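Local coordinates for endonuclease NucS (Thermococcus kodakarensis KOD1, PDB 5GKE), which cuts double-stranded DNA as a two-subunit mismatch restriction endonuclease and probably also cleaves single-stranded ends of branched DNA, at residues A[162-167]-A[194-199]; A[148-153]-A[174-179]; A[138-143]-A[153-158]; A[65-68]-A[73-76]. The protein carries 1 engineered substitution. All blocks are in the same frame, centred on the assembly; numbering follows the deposited sequence.

Interaction 1 of 4, residues A[162-167]-A[194-199]. Engineered in segment 162-167: A165 (natural residue Asp). With nucleotides of chain C.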
# COMPACT_ATOMS: atom_id res chain seq x y z
N GLY A 162 -13.37 -11.89 -14.42
CA GLY A 162 -12.99 -10.49 -14.30
C GLY A 162 -14.13 -9.49 -14.22
O GLY A 162 -15.29 -9.80 -14.51
N ILE A 163 -13.79 -8.28 -13.81
CA ILE A 163 -14.74 -7.19 -13.66
C ILE A 163 -14.27 -5.99 -14.47
O ILE A 163 -13.17 -5.48 -14.26
CB ILE A 163 -14.91 -6.78 -12.19
CG1 ILE A 163 -15.37 -8.00 -11.38
CG2 ILE A 163 -15.92 -5.70 -12.06
CD1 ILE A 163 -15.13 -7.87 -9.92
N VAL A 164 -15.13 -5.58 -15.40
CA VAL A 164 -14.89 -4.54 -16.39
C VAL A 164 -15.26 -3.16 -15.84
O VAL A 164 -16.22 -3.05 -15.09
CB VAL A 164 -15.72 -4.85 -17.67
CG1 VAL A 164 -15.83 -3.65 -18.59
CG2 VAL A 164 -15.09 -6.01 -18.40
N ALA A 165 -14.52 -2.12 -16.20
CA ALA A 165 -14.77 -0.79 -15.63
C ALA A 165 -16.06 -0.19 -16.20
O ALA A 165 -17.01 0.09 -15.47
CB ALA A 165 -13.57 0.15 -15.89
N VAL A 166 -16.06 0.04 -17.50
CA VAL A 166 -17.24 0.51 -18.19
C VAL A 166 -17.50 -0.35 -19.44
O VAL A 166 -16.59 -0.72 -20.18
CB VAL A 166 -17.10 2.00 -18.57
CG1 VAL A 166 -18.27 2.46 -19.43
CG2 VAL A 166 -16.99 2.84 -17.30
N LEU A 167 -18.76 -0.71 -19.64
CA LEU A 167 -19.13 -1.52 -20.77
C LEU A 167 -20.26 -0.83 -21.53
O LEU A 167 -21.20 -0.31 -20.93
CB LEU A 167 -19.54 -2.92 -20.31
CG LEU A 167 -19.68 -4.04 -21.34
CD1 LEU A 167 -18.39 -4.25 -22.10
CD2 LEU A 167 -20.09 -5.30 -20.64
N LYS A 194 -6.97 -6.28 -22.54
CA LYS A 194 -6.87 -7.36 -23.50
C LYS A 194 -7.64 -8.57 -23.01
O LYS A 194 -8.38 -9.21 -23.75
CB LYS A 194 -5.39 -7.72 -23.74
CG LYS A 194 -5.13 -9.01 -24.53
CD LYS A 194 -3.66 -9.10 -24.93
CE LYS A 194 -3.36 -10.28 -25.84
NZ LYS A 194 -3.45 -11.58 -25.15
N SER A 195 -7.47 -8.87 -21.73
CA SER A 195 -8.16 -9.99 -21.12
C SER A 195 -9.68 -9.86 -21.23
O SER A 195 -10.39 -10.84 -21.51
CB SER A 195 -7.74 -10.10 -19.65
OG SER A 195 -8.23 -11.29 -19.06
N TYR A 196 -10.20 -8.65 -21.05
CA TYR A 196 -11.65 -8.48 -21.06
C TYR A 196 -12.17 -8.59 -22.48
O TYR A 196 -13.20 -9.21 -22.73
CB TYR A 196 -12.06 -7.14 -20.45
CG TYR A 196 -11.60 -6.96 -19.03
CD1 TYR A 196 -11.53 -8.05 -18.15
CD2 TYR A 196 -11.21 -5.70 -18.57
CE1 TYR A 196 -11.10 -7.88 -16.85
CE2 TYR A 196 -10.78 -5.52 -17.26
CZ TYR A 196 -10.72 -6.61 -16.41
OH TYR A 196 -10.28 -6.41 -15.13
N VAL A 197 -11.45 -7.97 -23.40
CA VAL A 197 -11.84 -7.96 -24.79
C VAL A 197 -11.93 -9.39 -25.33
O VAL A 197 -12.89 -9.74 -26.02
CB VAL A 197 -10.87 -7.15 -25.64
CG1 VAL A 197 -11.06 -7.47 -27.13
CG2 VAL A 197 -11.07 -5.67 -25.37
N GLU A 198 -10.96 -10.22 -24.97
CA GLU A 198 -10.93 -11.60 -25.45
C GLU A 198 -12.12 -12.37 -24.92
O GLU A 198 -12.78 -13.10 -25.66
CB GLU A 198 -9.63 -12.29 -25.05
CG GLU A 198 -8.45 -11.88 -25.90
CD GLU A 198 -7.12 -12.44 -25.40
OE1 GLU A 198 -7.12 -13.27 -24.46
OE2 GLU A 198 -6.08 -12.02 -25.95
N ILE A 199 -12.41 -12.21 -23.63
CA ILE A 199 -13.53 -12.92 -23.04
C ILE A 199 -14.83 -12.50 -23.70
O ILE A 199 -15.70 -13.33 -23.97
CB ILE A 199 -13.59 -12.69 -21.53
CG1 ILE A 199 -12.46 -13.47 -20.85
CG2 ILE A 199 -14.93 -13.12 -20.96
CD1 ILE A 199 -12.24 -13.07 -19.42
P DA C 5 -10.29 -8.35 -11.88
OP1 DA C 5 -10.97 -8.18 -13.18
OP2 DA C 5 -9.05 -9.15 -11.73
O5' DA C 5 -10.04 -6.88 -11.31
C5' DA C 5 -11.07 -5.93 -11.36
C4' DA C 5 -10.68 -4.68 -10.61
O4' DA C 5 -10.60 -4.97 -9.19
C3' DA C 5 -9.32 -4.09 -11.01
O3' DA C 5 -9.46 -2.68 -11.19
C2' DA C 5 -8.42 -4.45 -9.82
C1' DA C 5 -9.41 -4.41 -8.68
N9 DA C 5 -8.97 -5.15 -7.51
C8 DA C 5 -8.36 -6.38 -7.48
N7 DA C 5 -8.05 -6.78 -6.28
C5 DA C 5 -8.47 -5.75 -5.45
C6 DA C 5 -8.42 -5.55 -4.06
N6 DA C 5 -7.90 -6.45 -3.20
N1 DA C 5 -8.92 -4.40 -3.56
C2 DA C 5 -9.43 -3.51 -4.41
N3 DA C 5 -9.54 -3.57 -5.74
C4 DA C 5 -9.03 -4.73 -6.20

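Interaction 2 of 4, residues A[148-153]-A[174-179]. With MG (magnesium ion), chain E.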
# COMPACT_ATOMS: atom_id res chain seq x y z
N PRO A 148 -18.23 10.29 -30.20
CA PRO A 148 -19.67 10.50 -30.45
C PRO A 148 -20.39 9.19 -30.72
O PRO A 148 -19.84 8.30 -31.35
CB PRO A 148 -19.68 11.40 -31.70
CG PRO A 148 -18.32 12.00 -31.77
CD PRO A 148 -17.40 10.96 -31.22
N GLY A 149 -21.62 9.08 -30.24
CA GLY A 149 -22.40 7.88 -30.45
C GLY A 149 -21.94 6.74 -29.56
O GLY A 149 -22.24 5.58 -29.83
N PHE A 150 -21.20 7.08 -28.51
CA PHE A 150 -20.83 6.07 -27.53
C PHE A 150 -21.88 6.00 -26.44
O PHE A 150 -22.20 6.99 -25.80
CB PHE A 150 -19.45 6.35 -26.91
CG PHE A 150 -19.14 5.46 -25.74
CD1 PHE A 150 -18.92 4.10 -25.93
CD2 PHE A 150 -19.10 5.96 -24.45
CE1 PHE A 150 -18.65 3.26 -24.85
CE2 PHE A 150 -18.83 5.13 -23.36
CZ PHE A 150 -18.60 3.78 -23.57
N LYS A 151 -22.42 4.80 -26.25
CA LYS A 151 -23.46 4.59 -25.26
C LYS A 151 -22.96 3.65 -24.17
O LYS A 151 -22.84 2.44 -24.38
CB LYS A 151 -24.71 4.02 -25.94
CG LYS A 151 -25.98 4.04 -25.10
CD LYS A 151 -27.22 4.02 -25.99
CE LYS A 151 -28.52 4.01 -25.18
NZ LYS A 151 -29.03 2.63 -24.86
N PRO A 152 -22.66 4.22 -22.99
CA PRO A 152 -22.25 3.45 -21.81
C PRO A 152 -23.43 2.75 -21.14
O PRO A 152 -24.50 3.35 -21.03
CB PRO A 152 -21.65 4.52 -20.89
CG PRO A 152 -22.37 5.76 -21.26
CD PRO A 152 -22.64 5.67 -22.74
N LEU A 153 -23.22 1.52 -20.68
CA LEU A 153 -24.30 0.66 -20.17
C LEU A 153 -24.01 0.18 -18.76
O LEU A 153 -24.88 0.22 -17.91
CB LEU A 153 -24.54 -0.53 -21.09
CG LEU A 153 -24.86 -0.15 -22.54
CD1 LEU A 153 -25.02 -1.39 -23.39
CD2 LEU A 153 -26.09 0.72 -22.61
N ASN A 174 -20.79 -2.06 -32.27
CA ASN A 174 -19.82 -2.89 -31.57
C ASN A 174 -19.97 -2.78 -30.05
O ASN A 174 -20.41 -1.76 -29.53
CB ASN A 174 -18.39 -2.50 -31.96
CG ASN A 174 -18.15 -2.58 -33.46
OD1 ASN A 174 -18.13 -3.67 -34.04
ND2 ASN A 174 -17.94 -1.42 -34.10
N ILE A 175 -19.62 -3.85 -29.34
CA ILE A 175 -19.45 -3.78 -27.90
C ILE A 175 -18.14 -3.03 -27.56
O ILE A 175 -17.10 -3.26 -28.20
CB ILE A 175 -19.39 -5.19 -27.26
CG1 ILE A 175 -20.62 -6.02 -27.64
CG2 ILE A 175 -19.25 -5.09 -25.76
CD1 ILE A 175 -21.88 -5.36 -27.30
N VAL A 176 -18.19 -2.13 -26.58
CA VAL A 176 -16.98 -1.43 -26.14
C VAL A 176 -16.64 -1.73 -24.68
O VAL A 176 -17.49 -1.57 -23.79
CB VAL A 176 -17.12 0.10 -26.33
CG1 VAL A 176 -15.89 0.82 -25.80
CG2 VAL A 176 -17.35 0.44 -27.80
N VAL A 177 -15.43 -2.22 -24.45
CA VAL A 177 -14.82 -2.24 -23.12
C VAL A 177 -14.02 -0.98 -22.92
O VAL A 177 -13.19 -0.64 -23.76
CB VAL A 177 -13.85 -3.39 -22.91
CG1 VAL A 177 -13.69 -3.66 -21.43
CG2 VAL A 177 -14.30 -4.61 -23.63
N LEU A 178 -14.25 -0.30 -21.80
CA LEU A 178 -13.33 0.75 -21.36
C LEU A 178 -12.54 0.24 -20.17
O LEU A 178 -13.11 -0.37 -19.26
CB LEU A 178 -14.07 2.02 -20.96
CG LEU A 178 -14.97 2.78 -21.94
CD1 LEU A 178 -15.37 4.09 -21.27
CD2 LEU A 178 -14.28 3.02 -23.28
N GLU A 179 -11.22 0.45 -20.21
CA GLU A 179 -10.39 0.31 -19.02
C GLU A 179 -9.87 1.70 -18.63
O GLU A 179 -9.26 2.39 -19.44
CB GLU A 179 -9.23 -0.66 -19.26
CG GLU A 179 -8.24 -0.76 -18.09
CD GLU A 179 -8.85 -1.31 -16.80
OE1 GLU A 179 -8.18 -1.24 -15.74
OE2 GLU A 179 -9.99 -1.83 -16.83
MG MG E . -9.96 -1.84 -14.28

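Interaction 3 of 4, residues A[138-143]-A[153-158]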
# COMPACT_ATOMS: atom_id res chain seq x y z
N LEU A 138 -17.95 10.82 -14.97
CA LEU A 138 -17.83 11.77 -16.05
C LEU A 138 -18.29 11.12 -17.35
O LEU A 138 -19.05 11.71 -18.11
CB LEU A 138 -16.39 12.26 -16.19
CG LEU A 138 -16.13 13.21 -17.36
CD1 LEU A 138 -17.12 14.34 -17.34
CD2 LEU A 138 -14.73 13.76 -17.25
N ILE A 139 -17.84 9.90 -17.57
CA ILE A 139 -18.08 9.23 -18.83
C ILE A 139 -19.57 8.89 -19.00
O ILE A 139 -20.09 8.93 -20.10
CB ILE A 139 -17.20 7.98 -18.96
CG1 ILE A 139 -15.74 8.42 -19.09
CG2 ILE A 139 -17.60 7.16 -20.17
CD1 ILE A 139 -14.72 7.30 -19.13
N PHE A 140 -20.26 8.62 -17.91
CA PHE A 140 -21.70 8.41 -18.00
C PHE A 140 -22.45 9.74 -18.24
O PHE A 140 -23.35 9.80 -19.06
CB PHE A 140 -22.22 7.68 -16.76
CG PHE A 140 -22.09 6.19 -16.85
CD1 PHE A 140 -20.85 5.58 -16.69
CD2 PHE A 140 -23.19 5.39 -17.12
CE1 PHE A 140 -20.72 4.20 -16.81
CE2 PHE A 140 -23.07 4.02 -17.23
CZ PHE A 140 -21.83 3.42 -17.07
N GLU A 141 -22.05 10.79 -17.53
CA GLU A 141 -22.63 12.12 -17.75
C GLU A 141 -22.38 12.60 -19.17
O GLU A 141 -23.26 13.20 -19.78
CB GLU A 141 -22.04 13.15 -16.78
CG GLU A 141 -22.44 12.99 -15.32
CD GLU A 141 -21.81 14.06 -14.43
OE1 GLU A 141 -21.53 15.18 -14.93
OE2 GLU A 141 -21.58 13.79 -13.24
N ASN A 142 -21.19 12.35 -19.69
CA ASN A 142 -20.78 12.86 -21.00
C ASN A 142 -20.03 11.85 -21.86
O ASN A 142 -18.82 12.00 -22.06
CB ASN A 142 -19.88 14.09 -20.84
CG ASN A 142 -20.61 15.28 -20.28
OD1 ASN A 142 -20.56 15.54 -19.08
ND2 ASN A 142 -21.30 16.02 -21.15
N PRO A 143 -20.73 10.84 -22.39
CA PRO A 143 -20.06 9.77 -23.15
C PRO A 143 -19.26 10.25 -24.36
O PRO A 143 -18.39 9.52 -24.84
CB PRO A 143 -21.23 8.87 -23.60
CG PRO A 143 -22.49 9.63 -23.27
CD PRO A 143 -22.14 10.51 -22.12
N LEU A 153 -23.22 1.52 -20.68
CA LEU A 153 -24.30 0.66 -20.17
C LEU A 153 -24.01 0.18 -18.76
O LEU A 153 -24.88 0.22 -17.91
CB LEU A 153 -24.54 -0.53 -21.09
CG LEU A 153 -24.86 -0.15 -22.54
CD1 LEU A 153 -25.02 -1.39 -23.39
CD2 LEU A 153 -26.09 0.72 -22.61
N PHE A 154 -22.84 -0.41 -18.55
CA PHE A 154 -22.52 -0.92 -17.23
C PHE A 154 -21.24 -0.32 -16.66
O PHE A 154 -20.34 0.07 -17.40
CB PHE A 154 -22.38 -2.45 -17.25
CG PHE A 154 -23.45 -3.16 -18.03
CD1 PHE A 154 -23.37 -3.28 -19.41
CD2 PHE A 154 -24.52 -3.76 -17.38
CE1 PHE A 154 -24.34 -3.96 -20.13
CE2 PHE A 154 -25.50 -4.44 -18.09
CZ PHE A 154 -25.41 -4.54 -19.46
N ARG A 155 -21.19 -0.26 -15.33
CA ARG A 155 -20.03 0.16 -14.58
C ARG A 155 -19.70 -0.94 -13.55
O ARG A 155 -20.59 -1.43 -12.87
CB ARG A 155 -20.30 1.51 -13.90
CG ARG A 155 -19.26 1.96 -12.89
CD ARG A 155 -19.64 3.30 -12.25
NE ARG A 155 -21.03 3.68 -12.52
CZ ARG A 155 -21.56 4.88 -12.25
NH1 ARG A 155 -20.81 5.82 -11.69
NH2 ARG A 155 -22.83 5.13 -12.53
N GLU A 156 -18.43 -1.32 -13.45
CA GLU A 156 -17.99 -2.42 -12.58
C GLU A 156 -18.81 -3.69 -12.83
O GLU A 156 -19.35 -4.27 -11.90
CB GLU A 156 -18.08 -2.03 -11.11
CG GLU A 156 -17.20 -0.85 -10.69
CD GLU A 156 -15.71 -1.19 -10.69
OE1 GLU A 156 -15.29 -2.02 -9.85
OE2 GLU A 156 -14.97 -0.62 -11.52
N LYS A 157 -18.87 -4.09 -14.09
CA LYS A 157 -19.66 -5.23 -14.54
C LYS A 157 -18.86 -6.52 -14.54
O LYS A 157 -17.91 -6.67 -15.31
CB LYS A 157 -20.20 -4.99 -15.96
CG LYS A 157 -21.14 -6.08 -16.47
CD LYS A 157 -22.41 -6.12 -15.63
CE LYS A 157 -23.31 -7.27 -16.00
NZ LYS A 157 -22.90 -8.60 -15.41
N ALA A 158 -19.27 -7.47 -13.71
CA ALA A 158 -18.65 -8.77 -13.79
C ALA A 158 -19.05 -9.40 -15.11
O ALA A 158 -20.23 -9.57 -15.41
CB ALA A 158 -19.07 -9.64 -12.62

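Interaction 4 of 4, residues A[65-68]-A[73-76]. With nucleotides of chain D; nucleotides of chain C.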
# COMPACT_ATOMS: atom_id res chain seq x y z
N LEU A 65 1.11 -0.01 14.55
CA LEU A 65 2.16 0.50 13.66
C LEU A 65 3.48 0.72 14.39
O LEU A 65 3.52 1.35 15.44
CB LEU A 65 1.74 1.82 13.02
CG LEU A 65 0.33 1.93 12.46
CD1 LEU A 65 0.09 3.34 11.98
CD2 LEU A 65 0.14 0.96 11.33
N ILE A 66 4.56 0.19 13.82
CA ILE A 66 5.90 0.53 14.27
C ILE A 66 6.63 1.35 13.19
O ILE A 66 6.80 0.89 12.05
CB ILE A 66 6.74 -0.72 14.61
CG1 ILE A 66 6.11 -1.52 15.76
CG2 ILE A 66 8.17 -0.33 14.96
CD1 ILE A 66 5.20 -2.60 15.34
N HIS A 67 7.04 2.57 13.53
CA HIS A 67 7.68 3.44 12.55
C HIS A 67 9.12 3.74 12.91
O HIS A 67 9.42 4.10 14.05
CB HIS A 67 6.94 4.76 12.41
CG HIS A 67 5.79 4.73 11.45
ND1 HIS A 67 5.96 4.82 10.08
CD2 HIS A 67 4.46 4.66 11.67
CE1 HIS A 67 4.78 4.79 9.50
NE2 HIS A 67 3.84 4.69 10.43
N GLN A 68 10.01 3.57 11.93
CA GLN A 68 11.37 4.05 12.05
C GLN A 68 11.41 5.51 11.62
O GLN A 68 10.38 6.06 11.21
CB GLN A 68 12.31 3.20 11.23
CG GLN A 68 12.23 1.77 11.64
CD GLN A 68 13.18 0.90 10.87
OE1 GLN A 68 13.00 0.66 9.67
NE2 GLN A 68 14.21 0.41 11.55
N GLU A 73 6.24 4.06 5.13
CA GLU A 73 5.64 2.82 5.57
C GLU A 73 6.14 2.46 6.93
O GLU A 73 7.30 2.66 7.23
CB GLU A 73 5.94 1.68 4.60
CG GLU A 73 5.26 1.83 3.26
CD GLU A 73 3.78 2.06 3.42
OE1 GLU A 73 3.10 1.15 3.94
OE2 GLU A 73 3.31 3.15 3.04
N PRO A 74 5.27 1.90 7.77
CA PRO A 74 5.81 1.38 9.01
C PRO A 74 6.69 0.16 8.69
O PRO A 74 6.40 -0.57 7.75
CB PRO A 74 4.55 1.01 9.79
CG PRO A 74 3.59 0.56 8.70
CD PRO A 74 3.87 1.49 7.54
N VAL A 75 7.74 -0.06 9.46
CA VAL A 75 8.59 -1.23 9.24
C VAL A 75 7.88 -2.54 9.65
O VAL A 75 8.12 -3.59 9.07
CB VAL A 75 9.92 -1.08 10.00
CG1 VAL A 75 9.66 -0.88 11.47
CG2 VAL A 75 10.83 -2.29 9.77
N ASN A 76 7.02 -2.46 10.67
CA ASN A 76 6.18 -3.59 11.09
C ASN A 76 4.79 -3.09 11.46
O ASN A 76 4.60 -1.91 11.81
CB ASN A 76 6.79 -4.34 12.28
CG ASN A 76 7.91 -5.30 11.87
OD1 ASN A 76 9.07 -5.11 12.22
ND2 ASN A 76 7.56 -6.34 11.13
P DG D 8 6.24 -7.33 2.55
OP1 DG D 8 6.39 -6.13 3.40
OP2 DG D 8 7.44 -7.90 1.88
O5' DG D 8 5.59 -8.47 3.45
C5' DG D 8 5.27 -9.73 2.90
C4' DG D 8 3.94 -10.22 3.44
O4' DG D 8 4.01 -10.28 4.88
C3' DG D 8 2.75 -9.33 3.11
O3' DG D 8 1.59 -10.12 2.93
C2' DG D 8 2.62 -8.45 4.33
C1' DG D 8 3.06 -9.39 5.44
N9 DG D 8 3.69 -8.69 6.55
C8 DG D 8 4.96 -8.16 6.57
N7 DG D 8 5.25 -7.56 7.68
C5 DG D 8 4.10 -7.70 8.45
C6 DG D 8 3.83 -7.25 9.76
O6 DG D 8 4.58 -6.62 10.52
N1 DG D 8 2.54 -7.59 10.17
C2 DG D 8 1.63 -8.28 9.40
N2 DG D 8 0.45 -8.52 9.97
N3 DG D 8 1.87 -8.71 8.17
C4 DG D 8 3.13 -8.38 7.76
P DT C 10 2.39 6.94 -2.70
OP1 DT C 10 2.31 8.19 -1.92
OP2 DT C 10 2.86 6.98 -4.10
O5' DT C 10 3.32 5.92 -1.95
C5' DT C 10 2.99 5.48 -0.65
C4' DT C 10 3.91 4.36 -0.26
O4' DT C 10 3.58 3.19 -1.04
C3' DT C 10 5.38 4.66 -0.52
O3' DT C 10 6.17 4.19 0.56
C2' DT C 10 5.68 3.90 -1.81
C1' DT C 10 4.72 2.72 -1.71
N1 DT C 10 4.31 2.14 -3.04
C2 DT C 10 4.48 0.79 -3.26
O2 DT C 10 4.95 0.04 -2.44
N3 DT C 10 4.07 0.35 -4.50
C4 DT C 10 3.53 1.10 -5.52
O4 DT C 10 3.20 0.60 -6.60
C5 DT C 10 3.37 2.52 -5.24
C7 DT C 10 2.78 3.44 -6.28
C6 DT C 10 3.77 2.97 -4.02
O HOH W 1 9.18 3.13 9.20

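Interaction 1 of 4, residues A[162-167]-A[194-199]
V164 and Y196 mark the nearest backbone approach, their CA atoms 6.9 Å apart, where residues 162-167 pass helix 187-204. This is a helix packed on the central sheet of a PD-(D/E)XK nuclease domain, and here the packing side chain also reaches the DNA. The strand turns a corner at A165, an engineered replacement of the natural aspartate. Glycine suits its place at G162 twice over: the phi of G162, 102°, would jam a side chain against the preceding carbonyl, and a CB would collide with Y196 CE1.

The branched side chain of V164 supplies a methyl for the tyrosine ring. With CG1 anti to the backbone N, CG2 is left over one ring face, 4.1 Å from the centroid of Y196 and 27° off its normal, a CH-pi contact. The ring's far end is polar: Y196 OH donates to OP1 of DA5 of chain C at 2.7 Å, the phosphate oxygen lying near the ring plane. OE1 of Q192, a magnesium ligand, lies nearby as a weak second partner of the hydroxyl. A phenylalanine here keeps the ring over V164, but losing the hydroxyl would probably leave OP1 gripped from these segments by a single donor. That donor is the backbone amide of I163, whose N lies 2.9 Å from OP1 of DA5, with a nearly straight N-H...O angle of 168°.

Interaction 2 of 4, residues A[148-153]-A[174-179]
The ring of F150 reaches across to V176 and L178, two residues that project from the same side of strand 175-180. Its CG is anti to the backbone N (chi1 171°), which turns the ring toward that strand, with the chain at P152 N lying over the outer part of one face. At the start of 174-179, N174 leads into the strand, its backbone N bonded to the carboxylate of D170 in the preceding turn. V176 is the first to touch: its CG1 lies 3.8 Å from F150 CE1, the two side chains crossing at a slant. A compact beta-branched residue fits here, since it fills the space beside the ring while keeping the strand extended. V177 faces the other way, toward Y196, V197 and L200 of helix 187-204, an alternation that gives the central sheet of this PD-(D/E)XK nuclease domain a hydrophobic layer on each side. L178 returns to the phenylalanine side and comes from the opposite direction, leucine's longer branch bringing L178 CD1 to 4.0 Å from F150 CZ, the far end of the ring. I211 of strand 208-214 touches both V176 and L178, and P143 touches F150.

At E179 the strand passes from hydrophobic packing to metal binding. CG is anti to the backbone N and the chain then bends at chi2 (63°), presenting both carboxylate oxygens to the magnesium ion: OE1 lies 2.4 Å from the metal and OE2 of the same E179 2.5 Å. Q192 is the other protein residue of the metal site, and a DNA phosphate binds the same ion.

Interaction 3 of 4, residues A[138-143]-A[153-158]
F140 and R155 make a cation-pi interaction in which the guanidinium lies nearly flat over the ring. R155 CZ stands 4.7 Å from the centroid of F140, 16° off the ring normal, and the two planes are tilted by 15°. The side chain of R155 runs out extended and then folds at a nearly eclipsed chi3 (13°), which swings the charged group over the phenylalanine. Arginine suits this exposed position because its flat, delocalised cation can cover an aromatic face.

Van der Waals contacts complete the join. R155 CB lies 4.0 Å from F140 CE1, so CB, near the root of the side chain, makes the arginine's closest contact, and the guanidinium stacks further out. The backbone of the strand meets the edge of the same ring: F154 O is 3.7 Å from F140 CZ, near the ring plane, where the slightly positive aromatic C-H groups can favour a carbonyl oxygen.

Hydrogen bonds act within each segment. N142 N donates to L138 O at 2.7 Å as the helix ends, and K157 NZ reaches A158 O at 2.8 Å.

Strand 151-158 is an outermost strand of its sheet in this chain, paired with strand 163-169 through a classic bulge at L153 and F154 and a G1 bulge at E156 and K157; helix 132-141 packs over this end of the sheet face, F140 also touching P152 and V166.

Interaction 4 of 4, residues A[65-68]-A[73-76]
I66 and N76 form an antiparallel hydrogen-bonded pair, but one side of it is replaced. I66 N donates to N76 O at 2.9 Å, while I66 O receives V75 N, a weak bond bent to 126°. Two residues further along, a water takes over: it accepts from Q68 N and donates to E73 O, satisfying backbone groups that do not pair directly.

P74, with no N-H to offer, packs instead. Its CB sits over the face of the H67 ring, 3.8 Å from the centroid and 13° off the normal. H67 ND1 is hydrogen-bonded to K59 of the second subunit, which also bonds Q68 O, and Q68 NE2 to D122 of that subunit; Q68 CG lies against V75 CG1. With an alanine in place of H67, P74 is likely to lose the flat surface it rests on and that K59 a bonding partner.

N76 ND2 has two partners, S47 and O6 of DG8 of chain D, the latter at 3.1 Å and almost straight (173°). Asparagine suits this, offering an N-H to a guanine oxygen where the loop joins antiparallel strands 64-67 and 76-78 of the N-terminal PH-like domain, on the side that meets the DNA.

Overall arrangement
Interactions 1, 2 and 3 share one five-stranded nuclease sheet, whereas interaction 4 belongs to the N-terminal domain, its centre about 37 Å from that of interaction 1. Strand 151-158 serves both interactions 2 and 3, which have L153 in common, and it pairs with the strand used by interaction 1. Interactions 1, 2 and 4 are buried; interaction 3 lies at the surface, and a charge over a ring replaces the purely apolar contacts of interaction 2. Helices 187-204 and 132-141 cover opposite faces of the sheet. Polar chemistry concentrates where DNA is met: phosphate and metal in interactions 1 and 2, a base edge in interaction 4, which like interaction 1 also touches the second subunit.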